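Local coordinates for Hcp1 family type VI secretion system effector (Yersinia pestis, PDB 3V4H), which probably serves as a ring-forming tube component and effector of the type VI secretion system, at residues Y96-V109 against L121-V133. Numbering follows the deposited sequence.
Sequences YCLLGKHIKNVQFV and LTIKFTDVIITRV
Val106 and Phe125 face each other in a hydrogen-bonded antiparallel pair, and their side chains point into the core between the two sheets of the Hcp beta barrel. Val106 CG1 lies 3.9 Å from Phe125 CD2, while its other branch, CG2, meets Val128 CG2 at 3.6 Å. Compact branched valines suit this place, where the chain turns a corner at Asp127, between strands 121-126 and 128-133. Phe125, a flat ring filling space beside Phe80 and Phe151, offers its edge to Phe108 CB. Further along, Ile130 CD1 touches both Ile103 CD1 (3.6 Å) and Tyr96 CB, and its CG2 touches CB of Cys97, whose small side chain suits the close approach of helix 90-99.

The other face, with Asn105, Gln107, Lys124 and Thr126, is mostly polar and more open to solvent. Lys124 NZ donates in the carbonyl plane to a lone pair of Gln107 OE1 (3.1 Å). At the corner, Asp127 CG stands anti to its own N (chi1 -161°). This brings OD1 3.1 Å from His102 ND1; Ile129 CG1 covers one face of that imidazole. Shape and backbone bonds such as Phe108 N to Ile123 O (2.8 Å) thus hold the dry face, and a few solvent-competing polar bonds the wet one.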
loop_
_atom_site.group_PDB
_atom_site.type_symbol
_atom_site.label_atom_id
_atom_site.label_comp_id
_atom_site.label_asym_id
_atom_site.label_seq_id
_atom_site.Cartn_x
_atom_site.Cartn_y
_atom_site.Cartn_z
ATOM N N TYR A 96 2.831 24.908 -23.471
ATOM C CA TYR A 96 4.249 24.627 -23.779
ATOM C C TYR A 96 4.474 23.132 -23.839
ATOM O O TYR A 96 5.245 22.633 -24.673
ATOM C CB TYR A 96 5.198 25.229 -22.728
ATOM C CG TYR A 96 5.560 26.690 -22.949
ATOM C CD1 TYR A 96 6.876 27.078 -23.153
ATOM C CD2 TYR A 96 4.578 27.681 -22.937
ATOM C CE1 TYR A 96 7.213 28.415 -23.359
ATOM C CE2 TYR A 96 4.898 29.013 -23.116
ATOM C CZ TYR A 96 6.219 29.377 -23.331
ATOM O OH TYR A 96 6.519 30.697 -23.493
ATOM N N CYS A 97 3.778 22.419 -22.966
ATOM C CA CYS A 97 3.813 20.975 -22.961
ATOM C C CYS A 97 3.257 20.414 -24.258
ATOM O O CYS A 97 3.974 19.721 -24.974
ATOM C CB CYS A 97 3.052 20.423 -21.765
ATOM S SG CYS A 97 3.208 18.639 -21.665
ATOM N N LEU A 98 2.012 20.763 -24.581
ATOM C CA LEU A 98 1.317 20.251 -25.781
ATOM C C LEU A 98 2.104 20.522 -27.056
ATOM O O LEU A 98 2.164 19.669 -27.928
ATOM C CB LEU A 98 -0.094 20.853 -25.913
ATOM C CG LEU A 98 -1.194 20.469 -24.899
ATOM C CD1 LEU A 98 -2.457 21.293 -25.119
ATOM C CD2 LEU A 98 -1.502 18.983 -24.968
ATOM N N LEU A 99 2.707 21.705 -27.152
ATOM C CA LEU A 99 3.489 22.102 -28.328
ATOM C C LEU A 99 4.970 21.656 -28.330
ATOM O O LEU A 99 5.593 21.666 -29.373
ATOM C CB LEU A 99 3.458 23.622 -28.481
ATOM C CG LEU A 99 2.115 24.338 -28.586
ATOM C CD1 LEU A 99 2.383 25.841 -28.646
ATOM C CD2 LEU A 99 1.314 23.864 -29.792
ATOM N N GLY A 100 5.538 21.263 -27.188
ATOM C CA GLY A 100 6.972 20.916 -27.132
ATOM C C GLY A 100 7.846 22.153 -27.249
ATOM O O GLY A 100 8.895 22.143 -27.885
ATOM N N LYS A 101 7.389 23.229 -26.631
ATOM C CA LYS A 101 7.943 24.554 -26.838
ATOM C C LYS A 101 9.092 24.720 -25.850
ATOM O O LYS A 101 8.971 24.348 -24.698
ATOM C CB LYS A 101 6.842 25.574 -26.559
ATOM C CG LYS A 101 6.995 26.909 -27.257
ATOM C CD LYS A 101 6.726 28.060 -26.295
ATOM C CE LYS A 101 6.225 29.308 -27.007
ATOM N NZ LYS A 101 4.743 29.241 -27.118
ATOM N N HIS A 102 10.213 25.269 -26.280
ATOM C CA HIS A 102 11.380 25.305 -25.406
ATOM C C HIS A 102 11.310 26.527 -24.562
ATOM O O HIS A 102 10.750 27.535 -24.968
ATOM C CB HIS A 102 12.684 25.277 -26.203
ATOM C CG HIS A 102 12.965 23.949 -26.869
ATOM N ND1 HIS A 102 14.210 23.514 -27.110
ATOM C CD2 HIS A 102 12.105 22.957 -27.337
ATOM C CE1 HIS A 102 14.156 22.309 -27.712
ATOM N NE2 HIS A 102 12.866 21.970 -27.850
ATOM N N ILE A 103 11.871 26.424 -23.361
ATOM C CA ILE A 103 11.894 27.505 -22.378
ATOM C C ILE A 103 13.360 27.733 -22.054
ATOM O O ILE A 103 14.081 26.772 -21.783
ATOM C CB ILE A 103 11.147 27.107 -21.091
ATOM C CG1 ILE A 103 9.641 26.899 -21.349
ATOM C CG2 ILE A 103 11.371 28.146 -19.989
ATOM C CD1 ILE A 103 8.892 26.208 -20.185
ATOM N N LYS A 104 13.806 28.985 -22.068
ATOM C CA LYS A 104 15.252 29.265 -22.052
ATOM C C LYS A 104 15.890 29.069 -20.679
ATOM O O LYS A 104 16.947 28.452 -20.570
ATOM C CB LYS A 104 15.522 30.679 -22.543
ATOM C CG LYS A 104 15.227 30.868 -24.017
ATOM C CD LYS A 104 16.115 31.955 -24.600
ATOM C CE LYS A 104 15.908 32.131 -26.092
ATOM N NZ LYS A 104 16.968 32.998 -26.673
ATOM N N ASN A 105 15.228 29.577 -19.641
ATOM C CA ASN A 105 15.768 29.600 -18.294
ATOM C C ASN A 105 14.644 29.311 -17.327
ATOM O O ASN A 105 13.529 29.820 -17.513
ATOM C CB ASN A 105 16.320 30.985 -17.944
ATOM C CG ASN A 105 17.466 31.403 -18.822
ATOM O OD1 ASN A 105 18.588 30.963 -18.604
ATOM N ND2 ASN A 105 17.204 32.268 -19.815
ATOM N N VAL A 106 14.957 28.488 -16.322
ATOM C CA VAL A 106 14.098 28.216 -15.192
ATOM C C VAL A 106 14.989 28.289 -13.969
ATOM O O VAL A 106 16.098 27.735 -13.981
ATOM C CB VAL A 106 13.468 26.812 -15.268
ATOM C CG1 VAL A 106 12.711 26.479 -13.975
ATOM C CG2 VAL A 106 12.525 26.712 -16.465
ATOM N N GLN A 107 14.516 28.990 -12.940
ATOM C CA GLN A 107 15.248 29.138 -11.691
ATOM C C GLN A 107 14.385 28.744 -10.477
ATOM O O GLN A 107 13.327 29.337 -10.214
ATOM C CB GLN A 107 15.765 30.573 -11.544
ATOM C CG GLN A 107 16.532 30.792 -10.240
ATOM C CD GLN A 107 16.665 32.252 -9.825
ATOM O OE1 GLN A 107 17.773 32.785 -9.816
ATOM N NE2 GLN A 107 15.537 32.890 -9.426
ATOM N N PHE A 108 14.872 27.762 -9.732
ATOM C CA PHE A 108 14.197 27.205 -8.555
ATOM C C PHE A 108 14.948 27.585 -7.299
ATOM O O PHE A 108 16.158 27.498 -7.257
ATOM C CB PHE A 108 14.140 25.701 -8.670
ATOM C CG PHE A 108 13.666 25.031 -7.420
ATOM C CD1 PHE A 108 12.340 25.117 -7.044
ATOM C CD2 PHE A 108 14.540 24.339 -6.618
ATOM C CE1 PHE A 108 11.864 24.516 -5.871
ATOM C CE2 PHE A 108 14.095 23.747 -5.451
ATOM C CZ PHE A 108 12.732 23.806 -5.083
ATOM N N VAL A 109 14.246 28.086 -6.305
ATOM C CA VAL A 109 14.890 28.641 -5.130
ATOM C C VAL A 109 14.221 28.145 -3.852
ATOM O O VAL A 109 12.954 28.177 -3.711
ATOM C CB VAL A 109 14.882 30.198 -5.180
ATOM C CG1 VAL A 109 15.213 30.796 -3.817
ATOM C CG2 VAL A 109 15.902 30.752 -6.231
ATOM N N LEU A 121 19.499 27.517 -1.372
ATOM C CA LEU A 121 19.717 26.613 -2.509
ATOM C C LEU A 121 19.042 27.149 -3.758
ATOM O O LEU A 121 17.841 27.507 -3.757
ATOM C CB LEU A 121 19.174 25.224 -2.185
ATOM C CG LEU A 121 19.160 24.214 -3.338
ATOM C CD1 LEU A 121 20.561 23.711 -3.567
ATOM C CD2 LEU A 121 18.199 23.048 -3.121
ATOM N N THR A 122 19.794 27.232 -4.832
ATOM C CA THR A 122 19.238 27.656 -6.093
ATOM C C THR A 122 19.638 26.657 -7.140
ATOM O O THR A 122 20.796 26.207 -7.206
ATOM C CB THR A 122 19.651 29.092 -6.453
ATOM O OG1 THR A 122 21.026 29.105 -6.784
ATOM C CG2 THR A 122 19.437 30.054 -5.302
ATOM N N ILE A 123 18.680 26.253 -7.954
ATOM C CA ILE A 123 18.989 25.389 -9.091
ATOM C C ILE A 123 18.473 26.106 -10.314
ATOM O O ILE A 123 17.309 26.524 -10.366
ATOM C CB ILE A 123 18.317 23.997 -9.025
ATOM C CG1 ILE A 123 18.619 23.320 -7.702
ATOM C CG2 ILE A 123 18.862 23.108 -10.157
ATOM C CD1 ILE A 123 17.810 22.060 -7.398
ATOM N N LYS A 124 19.353 26.290 -11.290
ATOM C CA LYS A 124 18.995 26.980 -12.480
ATOM C C LYS A 124 19.101 25.946 -13.582
ATOM O O LYS A 124 20.055 25.195 -13.604
ATOM C CB LYS A 124 19.975 28.114 -12.728
ATOM C CG LYS A 124 20.113 29.116 -11.578
ATOM C CD LYS A 124 21.173 30.169 -11.931
ATOM C CE LYS A 124 21.604 31.023 -10.742
ATOM N NZ LYS A 124 20.502 31.328 -9.783
ATOM N N PHE A 125 18.095 25.883 -14.449
ATOM C CA PHE A 125 18.079 24.953 -15.559
ATOM C C PHE A 125 18.040 25.732 -16.867
ATOM O O PHE A 125 17.470 26.832 -16.923
ATOM C CB PHE A 125 16.863 24.009 -15.489
ATOM C CG PHE A 125 16.556 23.494 -14.121
ATOM C CD1 PHE A 125 16.898 22.201 -13.743
ATOM C CD2 PHE A 125 15.846 24.274 -13.220
ATOM C CE1 PHE A 125 16.569 21.716 -12.494
ATOM C CE2 PHE A 125 15.523 23.793 -11.959
ATOM C CZ PHE A 125 15.887 22.509 -11.595
ATOM N N THR A 126 18.643 25.145 -17.906
ATOM C CA THR A 126 18.695 25.716 -19.232
ATOM C C THR A 126 18.049 24.834 -20.278
ATOM O O THR A 126 18.211 23.615 -20.242
ATOM C CB THR A 126 20.143 25.905 -19.662
ATOM O OG1 THR A 126 20.704 26.890 -18.820
ATOM C CG2 THR A 126 20.251 26.379 -21.122
ATOM N N ASP A 127 17.347 25.479 -21.217
ATOM C CA ASP A 127 16.692 24.816 -22.322
ATOM C C ASP A 127 15.725 23.741 -21.838
ATOM O O ASP A 127 15.954 22.549 -22.036
ATOM C CB ASP A 127 17.735 24.215 -23.252
ATOM C CG ASP A 127 17.192 23.931 -24.601
ATOM O OD1 ASP A 127 16.186 24.573 -24.977
ATOM O OD2 ASP A 127 17.775 23.075 -25.297
ATOM N N VAL A 128 14.624 24.199 -21.242
ATOM C CA VAL A 128 13.649 23.340 -20.563
ATOM C C VAL A 128 12.461 22.992 -21.475
ATOM O O VAL A 128 12.000 23.836 -22.263
ATOM C CB VAL A 128 13.123 24.038 -19.297
ATOM C CG1 VAL A 128 11.911 23.295 -18.741
ATOM C CG2 VAL A 128 14.231 24.139 -18.247
ATOM N N ILE A 129 12.017 21.742 -21.409
ATOM C CA ILE A 129 10.807 21.289 -22.106
ATOM C C ILE A 129 9.893 20.639 -21.077
ATOM O O ILE A 129 10.337 19.835 -20.264
ATOM C CB ILE A 129 11.120 20.280 -23.214
ATOM C CG1 ILE A 129 11.997 20.943 -24.281
ATOM C CG2 ILE A 129 9.833 19.730 -23.833
ATOM C CD1 ILE A 129 12.456 20.004 -25.370
ATOM N N ILE A 130 8.631 21.036 -21.091
ATOM C CA ILE A 130 7.644 20.544 -20.165
ATOM C C ILE A 130 7.154 19.224 -20.678
ATOM O O ILE A 130 6.567 19.151 -21.741
ATOM C CB ILE A 130 6.518 21.558 -19.962
ATOM C CG1 ILE A 130 7.123 22.838 -19.385
ATOM C CG2 ILE A 130 5.461 21.030 -18.967
ATOM C CD1 ILE A 130 6.166 23.995 -19.426
ATOM N N THR A 131 7.461 18.176 -19.927
ATOM C CA THR A 131 7.239 16.790 -20.328
ATOM C C THR A 131 5.952 16.184 -19.755
ATOM O O THR A 131 5.464 15.169 -20.263
ATOM C CB THR A 131 8.380 15.955 -19.796
ATOM O OG1 THR A 131 8.477 16.193 -18.367
ATOM C CG2 THR A 131 9.663 16.381 -20.493
ATOM N N ARG A 132 5.412 16.796 -18.706
ATOM C CA ARG A 132 4.200 16.267 -18.021
ATOM C C ARG A 132 3.429 17.328 -17.240
ATOM O O ARG A 132 4.025 18.144 -16.565
ATOM C CB ARG A 132 4.561 15.114 -17.093
ATOM C CG ARG A 132 3.630 13.918 -17.276
ATOM C CD ARG A 132 3.812 12.848 -16.196
ATOM N NE ARG A 132 4.620 11.730 -16.699
ATOM C CZ ARG A 132 5.028 10.691 -15.969
ATOM N NH1 ARG A 132 4.706 10.595 -14.680
ATOM N NH2 ARG A 132 5.756 9.732 -16.537
ATOM N N VAL A 133 2.102 17.324 -17.384
ATOM C CA VAL A 133 1.199 18.155 -16.587
ATOM C C VAL A 133 0.041 17.307 -16.034
ATOM O O VAL A 133 -0.815 16.857 -16.801
ATOM C CB VAL A 133 0.593 19.319 -17.399
ATOM C CG1 VAL A 133 -0.230 20.209 -16.457
ATOM C CG2 VAL A 133 1.678 20.112 -18.153
#